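Local coordinates for amidase (Bacillus anthracis, PDB 5EWQ), which probably hydrolyses carboxylic amides to the acid and ammonia, as a member of the amidase signature family, at residues A[135-140]-A[168-173]; A[148-153]-A[247-252]; A[202-207]-A[226-231]; A[240-245]-A[260-265]. All coordinates share one frame; numbering follows the deposited sequence.

Interaction 1: A[135-140]-A[168-173]; sequences AGTYVL and MSEWAN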
# COMPACT_ATOMS: atom_id res chain seq x y z
N ALA A 135 -3.94 5.61 12.24
CA ALA A 135 -3.83 4.18 11.94
C ALA A 135 -5.21 3.51 11.91
O ALA A 135 -5.34 2.32 12.20
CB ALA A 135 -2.93 3.48 12.96
N GLY A 136 -6.22 4.29 11.55
CA GLY A 136 -7.58 3.78 11.44
C GLY A 136 -8.34 3.70 12.76
O GLY A 136 -9.43 3.14 12.81
N THR A 137 -7.76 4.25 13.82
CA THR A 137 -8.38 4.15 15.14
C THR A 137 -9.26 5.35 15.47
O THR A 137 -9.07 6.44 14.93
CB THR A 137 -7.31 4.02 16.25
OG1 THR A 137 -6.60 5.25 16.39
CG2 THR A 137 -6.34 2.91 15.91
N TYR A 138 -10.23 5.14 16.35
CA TYR A 138 -11.12 6.20 16.80
C TYR A 138 -10.43 7.09 17.83
O TYR A 138 -10.71 8.29 17.92
CB TYR A 138 -12.41 5.61 17.39
CG TYR A 138 -13.44 6.63 17.80
CD1 TYR A 138 -14.42 7.06 16.91
CD2 TYR A 138 -13.44 7.17 19.08
CE1 TYR A 138 -15.36 8.00 17.28
CE2 TYR A 138 -14.38 8.11 19.46
CZ TYR A 138 -15.34 8.52 18.56
OH TYR A 138 -16.28 9.45 18.94
N VAL A 139 -9.53 6.50 18.61
CA VAL A 139 -8.87 7.21 19.70
C VAL A 139 -7.88 8.26 19.17
O VAL A 139 -7.62 9.27 19.83
CB VAL A 139 -8.15 6.22 20.65
CG1 VAL A 139 -7.03 5.49 19.93
CG2 VAL A 139 -7.63 6.94 21.89
N LEU A 140 -7.34 8.02 17.98
CA LEU A 140 -6.37 8.93 17.39
C LEU A 140 -6.94 9.67 16.18
O LEU A 140 -6.20 10.25 15.39
CB LEU A 140 -5.11 8.16 16.97
CG LEU A 140 -4.24 7.55 18.07
CD1 LEU A 140 -3.20 6.62 17.45
CD2 LEU A 140 -3.57 8.63 18.89
N MSE A 168 -7.98 2.01 6.07
CA MSE A 168 -7.17 0.84 6.34
C MSE A 168 -7.79 -0.06 7.39
O MSE A 168 -8.64 0.37 8.17
CB MSE A 168 -5.77 1.26 6.79
CG MSE A 168 -5.79 2.20 7.99
SE MSE A 168 -4.01 2.66 8.66
CE MSE A 168 -3.53 0.95 9.45
N SER A 169 -7.37 -1.32 7.41
CA SER A 169 -7.70 -2.21 8.51
C SER A 169 -7.06 -1.64 9.77
O SER A 169 -5.85 -1.39 9.79
CB SER A 169 -7.22 -3.63 8.24
OG SER A 169 -7.78 -4.14 7.05
N GLU A 170 -7.87 -1.42 10.80
CA GLU A 170 -7.42 -0.75 12.02
C GLU A 170 -6.20 -1.43 12.64
O GLU A 170 -6.14 -2.66 12.71
CB GLU A 170 -8.56 -0.67 13.03
CG GLU A 170 -8.26 0.19 14.25
CD GLU A 170 -9.49 0.48 15.08
OE1 GLU A 170 -9.34 1.03 16.19
OE2 GLU A 170 -10.61 0.16 14.63
N TRP A 171 -5.24 -0.62 13.07
CA TRP A 171 -3.98 -1.10 13.63
C TRP A 171 -3.24 -2.03 12.67
O TRP A 171 -2.61 -3.00 13.10
CB TRP A 171 -4.20 -1.81 14.97
CG TRP A 171 -4.55 -0.88 16.09
CD1 TRP A 171 -5.71 -0.86 16.81
CD2 TRP A 171 -3.72 0.16 16.63
NE1 TRP A 171 -5.66 0.13 17.76
CE2 TRP A 171 -4.45 0.77 17.67
CE3 TRP A 171 -2.44 0.64 16.33
CZ2 TRP A 171 -3.94 1.83 18.41
CZ3 TRP A 171 -1.94 1.69 17.07
CH2 TRP A 171 -2.69 2.28 18.10
N ALA A 172 -3.32 -1.71 11.38
CA ALA A 172 -2.72 -2.53 10.32
C ALA A 172 -3.19 -3.98 10.43
O ALA A 172 -2.39 -4.91 10.36
CB ALA A 172 -1.21 -2.45 10.37
N ASN A 173 -4.50 -4.14 10.60
CA ASN A 173 -5.13 -5.45 10.80
C ASN A 173 -4.55 -6.18 12.01
O ASN A 173 -3.99 -7.27 11.88
CB ASN A 173 -5.00 -6.31 9.55
CG ASN A 173 -5.88 -7.55 9.61
OD1 ASN A 173 -6.93 -7.55 10.25
ND2 ASN A 173 -5.45 -8.61 8.93
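Thr137 lays its methyl CG2 over one face of the Trp171 indole, a CH-pi contact 3.6 Å from the centroid of the five-membered ring and 23° off its normal. A chi1 of 70° puts OG1 between the backbone N and the carbonyl carbon and leaves CG2 anti to that carbon, facing the ring. OG1 accepts from Leu140 N at 3.3 Å in an ST motif and also bonds Ser134 O. Leu140 CD1 and Ala135 CB approach the indole obliquely, each 4.4 Å from its nearest ring atom, CH2 and CE3 respectively. Phe367 meets the indole edge-to-face.

The polar link between 135-140 and 168-173 is a backbone one: Trp171 N donates to Ala135 O at 3.1 Å. Glu170 runs extended alongside 135-140, its CG 3.5 Å from Gly136 O and its OE1 3.4 Å from Thr137 CA. Its OE2 is held by Gly185 N.

Apolar packing completes the join where selenomethionine Met168, bent at chi3, brings SE and CE against Ala135, CE 4.4 Å from Ala135 CB. The chemistry implies a division of labour: one backbone hydrogen bond fixes the loop against the short helix, and dispersion from threonine methyl, indole and selenomethionine fills in around it.

Interaction 2: A[148-153]-A[247-252]; sequences DATIVK and RVSRTG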
# COMPACT_ATOMS: atom_id res chain seq x y z
N ASP A 148 6.36 15.51 9.69
CA ASP A 148 6.01 14.62 8.60
C ASP A 148 6.80 13.32 8.71
O ASP A 148 7.86 13.29 9.33
CB ASP A 148 6.28 15.27 7.24
CG ASP A 148 5.33 16.41 6.93
OD1 ASP A 148 4.23 16.43 7.50
OD2 ASP A 148 5.69 17.28 6.11
N ALA A 149 6.28 12.26 8.11
CA ALA A 149 7.07 11.05 7.94
C ALA A 149 8.18 11.35 6.94
O ALA A 149 8.01 12.19 6.06
CB ALA A 149 6.20 9.90 7.47
N THR A 150 9.31 10.67 7.08
CA THR A 150 10.46 10.93 6.21
C THR A 150 10.12 10.70 4.74
O THR A 150 10.61 11.41 3.87
CB THR A 150 11.66 10.06 6.60
OG1 THR A 150 11.29 8.67 6.56
CG2 THR A 150 12.14 10.41 8.00
N ILE A 151 9.26 9.72 4.48
CA ILE A 151 8.84 9.43 3.11
C ILE A 151 7.96 10.56 2.58
O ILE A 151 7.94 10.82 1.38
CB ILE A 151 8.08 8.09 3.02
CG1 ILE A 151 6.87 8.09 3.95
CG2 ILE A 151 9.01 6.94 3.37
CD1 ILE A 151 6.06 6.81 3.90
N VAL A 152 7.24 11.23 3.47
CA VAL A 152 6.41 12.37 3.09
C VAL A 152 7.29 13.60 2.88
O VAL A 152 7.08 14.37 1.94
CB VAL A 152 5.34 12.67 4.16
CG1 VAL A 152 4.58 13.94 3.81
CG2 VAL A 152 4.39 11.50 4.30
N LYS A 153 8.29 13.75 3.75
CA LYS A 153 9.23 14.86 3.65
C LYS A 153 10.04 14.76 2.36
O LYS A 153 10.30 15.77 1.70
CB LYS A 153 10.15 14.89 4.86
CG LYS A 153 11.12 16.06 4.89
CD LYS A 153 11.97 16.04 6.15
N ARG A 247 15.30 -0.55 2.78
CA ARG A 247 15.24 0.31 1.60
C ARG A 247 14.48 1.60 1.90
O ARG A 247 14.89 2.68 1.48
CB ARG A 247 14.59 -0.43 0.44
CG ARG A 247 15.04 0.02 -0.94
CD ARG A 247 16.42 -0.52 -1.27
NE ARG A 247 16.76 -0.36 -2.68
CZ ARG A 247 17.84 -0.87 -3.26
NH1 ARG A 247 18.70 -1.59 -2.54
NH2 ARG A 247 18.06 -0.67 -4.55
N VAL A 248 13.37 1.47 2.62
CA VAL A 248 12.51 2.61 2.92
C VAL A 248 12.40 2.84 4.43
O VAL A 248 12.18 1.90 5.19
CB VAL A 248 11.10 2.40 2.33
CG1 VAL A 248 10.19 3.56 2.69
CG2 VAL A 248 11.18 2.24 0.82
N SER A 249 12.56 4.09 4.84
CA SER A 249 12.47 4.45 6.25
C SER A 249 11.05 4.33 6.79
O SER A 249 10.08 4.63 6.08
CB SER A 249 12.99 5.88 6.47
OG SER A 249 12.84 6.27 7.82
N ARG A 250 10.93 3.90 8.04
CA ARG A 250 9.62 3.74 8.68
C ARG A 250 9.34 4.89 9.64
O ARG A 250 8.30 4.91 10.31
CB ARG A 250 9.54 2.41 9.43
CG ARG A 250 9.46 1.17 8.54
CD ARG A 250 10.83 0.69 8.11
NE ARG A 250 11.74 0.55 9.24
CZ ARG A 250 11.77 -0.50 10.06
NH1 ARG A 250 10.94 -1.51 9.87
NH2 ARG A 250 12.64 -0.54 11.06
N THR A 251 10.26 5.84 9.71
CA THR A 251 10.13 6.98 10.62
C THR A 251 8.92 7.85 10.26
O THR A 251 8.78 8.29 9.12
CB THR A 251 11.39 7.86 10.61
OG1 THR A 251 12.52 7.07 11.02
CG2 THR A 251 11.23 9.03 11.56
N GLY A 252 8.05 8.08 11.24
CA GLY A 252 6.85 8.86 11.02
C GLY A 252 5.68 8.00 10.62
O GLY A 252 4.73 8.47 9.99
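The flat group that matters between 148-153 and 247-252, where neither side brings a ring, is the carbonyl of Thr251. Thr150 N donates to Thr251 O at 3.2 Å, from a position tilted 32° out of the carbonyl plane. Ala149 CA also lies near that oxygen, and Ala149 CB sits 3.2 Å from the next carbonyl oxygen, that of Gly252.

This is a helix N terminus resting on a loop. Ala149 occupies the N-cap of helix 150-155, so the Thr150 amide belongs to the first turn, and the loop between strands 239-242 and 263-267 supplies an acceptor for it. Gly252, with no side chain, brings its CA to 3.8 Å from Ala149 CA. Both residues also make backbone bonds to Gln126, which places the join next to the chain leaving strand 118-122.

The loop has its own brace: Ser249 OG accepts from Thr251 N at 3.2 Å, forming an ST turn. Thr150 points at this turn. Its chi1 of 56° sets OG1 3.1 Å from Ser249 OG, while the Thr150 and Thr251 side chains cross at about a right angle, Thr150 CG2 3.7 Å from Thr251 CB. Asp284 OD2 bonds both Ser249 OG and Thr251 OG1, so a carboxylate just outside gathers the hydroxyls of the turn.

At the next residue of the helix the contact becomes apolar, and Phe277 and Met280 of helix 270-280 back the loop valine. Here the branch methyl Ile151 CG2 meets Val248 CG1 at 3.6 Å.

Interaction 3: A[202-207]-A[226-231]; sequences SGSSSG and TGSIVA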
# COMPACT_ATOMS: atom_id res chain seq x y z
N SER A 202 -9.48 -6.98 1.17
CA SER A 202 -8.23 -7.43 1.79
C SER A 202 -7.60 -6.29 2.58
O SER A 202 -8.16 -5.20 2.66
CB SER A 202 -7.25 -7.98 0.74
OG SER A 202 -6.04 -8.37 1.35
N GLY A 203 -6.45 -6.55 3.18
CA GLY A 203 -5.81 -5.54 4.01
C GLY A 203 -4.32 -5.71 4.14
O GLY A 203 -3.74 -6.64 3.58
N SER A 204 -3.68 -4.81 4.88
CA SER A 204 -4.40 -3.76 5.59
C SER A 204 -4.45 -2.44 4.81
O SER A 204 -5.14 -1.51 5.20
CB SER A 204 -3.77 -3.52 6.96
OG SER A 204 -2.44 -3.06 6.84
N SER A 205 -3.71 -2.38 3.71
CA SER A 205 -3.70 -1.18 2.87
C SER A 205 -4.84 -1.21 1.86
O SER A 205 -4.61 -1.13 0.65
CB SER A 205 -2.36 -1.03 2.15
OG SER A 205 -1.28 -1.04 3.07
N SER A 206 -6.06 -1.33 2.36
CA SER A 206 -7.24 -1.40 1.50
C SER A 206 -7.47 -0.09 0.76
O SER A 206 -7.62 -0.09 -0.47
CB SER A 206 -8.48 -1.75 2.33
OG SER A 206 -8.71 -0.78 3.34
N GLY A 207 -7.51 1.01 1.50
CA GLY A 207 -7.76 2.32 0.92
C GLY A 207 -6.71 2.77 -0.06
O GLY A 207 -7.02 3.41 -1.07
N THR A 226 2.91 -8.20 6.91
CA THR A 226 2.88 -9.48 6.21
C THR A 226 1.73 -9.53 5.21
O THR A 226 0.62 -9.95 5.54
CB THR A 226 2.75 -10.67 7.19
OG1 THR A 226 3.78 -10.58 8.18
CG2 THR A 226 2.89 -11.99 6.44
N GLY A 227 1.99 -9.08 3.99
CA GLY A 227 1.01 -9.12 2.92
C GLY A 227 0.07 -7.93 2.87
O GLY A 227 -0.80 -7.87 2.01
N SER A 228 0.25 -6.97 3.78
CA SER A 228 -0.67 -5.85 3.88
C SER A 228 -0.62 -4.90 2.68
O SER A 228 -1.41 -3.96 2.61
CB SER A 228 -0.41 -5.06 5.17
OG SER A 228 -0.90 -5.76 6.30
N ILE A 229 0.29 -5.14 1.75
CA ILE A 229 0.37 -4.32 0.54
C ILE A 229 0.00 -5.13 -0.70
O ILE A 229 -0.84 -4.72 -1.50
CB ILE A 229 1.77 -3.70 0.35
CG1 ILE A 229 1.96 -2.53 1.31
CG2 ILE A 229 1.96 -3.23 -1.08
CD1 ILE A 229 3.32 -1.87 1.20
N VAL A 230 0.63 -6.29 -0.86
CA VAL A 230 0.46 -7.10 -2.06
C VAL A 230 -0.91 -7.79 -2.13
O VAL A 230 -1.39 -8.10 -3.22
CB VAL A 230 1.56 -8.17 -2.19
CG1 VAL A 230 2.92 -7.50 -2.34
CG2 VAL A 230 1.56 -9.10 -0.98
N ALA A 231 -1.52 -8.02 -0.97
CA ALA A 231 -2.82 -8.68 -0.94
C ALA A 231 -3.98 -7.74 -1.32
O ALA A 231 -4.82 -8.12 -2.14
CB ALA A 231 -3.07 -9.30 0.44
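The Ser-cisSer-Lys catalytic triad of the amidase signature family is the evident match for this contact, where the glycine- and serine-rich segment 202-207 meets 226-231. Ser228 OG donates to Ser204 OG at 3.2 Å, and Ser204 follows a cis peptide bond. Ser204 OG sits between its backbone N and carbonyl carbon (chi1 63°), which turns it toward Ser228, and it is also bonded to Lys122 NZ. The chain of contacts from lysine through cis-serine to Ser228 is consistent with the proton relay of the family.

The backbone carbonyl of Ser228 helps fix the geometry. Ser205 N donates to Ser228 O at 3.0 Å, lying in the carbonyl plane with an N-H...O angle of 151°. Ser205 OG lies equally near that oxygen, but whether its proton goes there is not settled. This hydroxyl also bonds Lys122 NZ and Thr223 N, making Ser205 a second-shell residue beside the lysine.

Two further contacts flank these bonds. Gly203 O receives a CA-H...O contact from Ser228 CA at 3.2 Å, and Ser202 OG rests against Ala231 CB. Helices 206-213 and 230-235 start at the C-terminal ends of the two segments.

By analogy with family relatives, Ser228 would be the nucleophile and Ser204 the bridging serine. A cis-serine held between a lysine and a second serine is typical of the amidase signature active site.

Interaction 4: A[240-245]-A[260-265]; sequences GLRPSL and LDTAGP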
# COMPACT_ATOMS: atom_id res chain seq x y z
N GLY A 240 1.31 -3.22 -6.40
CA GLY A 240 1.81 -2.95 -5.06
C GLY A 240 3.18 -3.54 -4.83
O GLY A 240 3.44 -4.69 -5.18
N LEU A 241 4.07 -2.75 -4.24
CA LEU A 241 5.44 -3.20 -3.99
C LEU A 241 5.81 -3.16 -2.51
O LEU A 241 5.62 -2.15 -1.84
CB LEU A 241 6.44 -2.35 -4.78
CG LEU A 241 7.91 -2.60 -4.43
CD1 LEU A 241 8.47 -3.78 -5.22
CD2 LEU A 241 8.75 -1.35 -4.66
N ARG A 242 6.34 -4.27 -2.00
CA ARG A 242 6.98 -4.28 -0.69
C ARG A 242 8.49 -4.20 -0.88
O ARG A 242 9.09 -5.11 -1.44
CB ARG A 242 6.62 -5.53 0.10
CG ARG A 242 7.43 -5.69 1.38
CD ARG A 242 7.26 -7.07 2.00
NE ARG A 242 8.16 -7.28 3.13
CZ ARG A 242 7.84 -7.05 4.39
NH1 ARG A 242 6.62 -6.62 4.70
NH2 ARG A 242 8.72 -7.26 5.36
N PRO A 243 9.10 -3.10 -0.42
CA PRO A 243 10.55 -2.93 -0.59
C PRO A 243 11.35 -3.82 0.36
O PRO A 243 10.78 -4.43 1.26
CB PRO A 243 10.76 -1.45 -0.26
CG PRO A 243 9.67 -1.14 0.70
CD PRO A 243 8.49 -1.96 0.27
N SER A 244 12.66 -3.89 0.14
CA SER A 244 13.53 -4.65 1.03
C SER A 244 13.59 -3.98 2.40
O SER A 244 13.58 -2.76 2.50
CB SER A 244 14.94 -4.77 0.44
OG SER A 244 14.90 -5.35 -0.86
N LEU A 245 13.64 -4.79 3.45
CA LEU A 245 13.72 -4.27 4.81
C LEU A 245 15.01 -3.48 5.01
O LEU A 245 16.06 -4.05 5.30
CB LEU A 245 13.62 -5.40 5.83
CG LEU A 245 12.24 -6.04 5.98
CD1 LEU A 245 12.27 -7.13 7.04
CD2 LEU A 245 11.20 -4.99 6.32
N LEU A 260 9.11 -6.35 10.91
CA LEU A 260 8.55 -6.62 9.59
C LEU A 260 8.00 -5.37 8.90
O LEU A 260 7.80 -5.38 7.68
CB LEU A 260 7.44 -7.67 9.70
CG LEU A 260 7.82 -8.97 10.42
CD1 LEU A 260 6.61 -9.89 10.53
CD2 LEU A 260 8.96 -9.67 9.70
N ASP A 261 7.76 -4.32 9.67
CA ASP A 261 7.16 -3.09 9.13
C ASP A 261 7.94 -2.50 7.97
O ASP A 261 9.17 -2.44 7.99
CB ASP A 261 7.02 -2.04 10.24
CG ASP A 261 5.93 -2.37 11.23
OD1 ASP A 261 5.03 -3.16 10.88
OD2 ASP A 261 5.96 -1.83 12.35
N THR A 262 7.21 -2.07 6.94
CA THR A 262 7.81 -1.42 5.78
C THR A 262 6.76 -0.63 5.01
O THR A 262 5.57 -0.91 5.11
CB THR A 262 8.48 -2.44 4.84
OG1 THR A 262 9.17 -1.75 3.79
CG2 THR A 262 7.44 -3.37 4.23
N ALA A 263 7.21 0.36 4.24
CA ALA A 263 6.30 1.19 3.46
C ALA A 263 6.62 1.09 1.97
O ALA A 263 7.76 1.30 1.56
CB ALA A 263 6.38 2.64 3.92
N GLY A 264 5.61 0.76 1.18
CA GLY A 264 5.80 0.57 -0.25
C GLY A 264 4.85 1.39 -1.11
O GLY A 264 3.84 1.89 -0.63
N PRO A 265 5.18 1.52 -2.41
CA PRO A 265 4.39 2.30 -3.36
C PRO A 265 3.26 1.48 -3.98
O PRO A 265 3.40 0.27 -4.16
CB PRO A 265 5.42 2.70 -4.41
CG PRO A 265 6.35 1.53 -4.44
CD PRO A 265 6.38 0.95 -3.04
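Leu260 O is gripped by both terminal nitrogens of Arg242: NH2 donates on a lone pair in the carbonyl plane at 3.1 Å, and NH1 adds a weak bond at 3.4 Å. The oxygen lies 24° out of the guanidinium plane. An extended chain from CG to NE carries the group this far, and Thr262 CG2 covers one guanidinium face, 3.4 Å from NH1. Glu224 makes a long, weak ion pair with NH1, which may offset part of the charge.

Between the strands, Leu241 N donates to Pro265 O at 3.1 Å, almost straight at 157°, and Leu241 O takes a CA-H...O contact from Gly264 CA at 3.2 Å.

Side chains add packing. Leu241 CD2 meets Pro265 CD at 3.7 Å; Leu241 touches Phe277, and Pro265 touches Leu276 and Met280, all of helix 270-280. Pro243 CG of the pyrrolidine ring meets Thr262 OG1 end-on at 3.2 Å. Thr262 and Gly264 bond onward to Glu224 and Gly222, and Gly240 and Arg242 to strand 466-473. The short segments 240-242 and 263-265 run at 146° to each other, and strands 239-242 and 263-267 are antiparallel neighbours inside the mixed central sheet of the amidase signature fold.

How the interactions relate
Along the chain, 135-140 and then 148-153 come first. Interaction 1 closes at 168-173, having crossed interaction 2, whose partner arrives much later. Interaction 3 opens and closes wholly within that long span, joining the starts of helices 206-213 and 230-235. Segment 240-245 follows, then 247-252 completes interaction 2, and 260-265 completes interaction 4, so these two also cross. Interactions 1 and 3 touch through a probable hydrogen bond from Ser169 N to Ser204 O, just before helix 170-173, beside the presumed active site. Ile229 packs interaction 3 onto the strand pair of interaction 4, and Arg250 NH1 joins interaction 2 to Asp261 O, linking sheet, loop and helix 150-155.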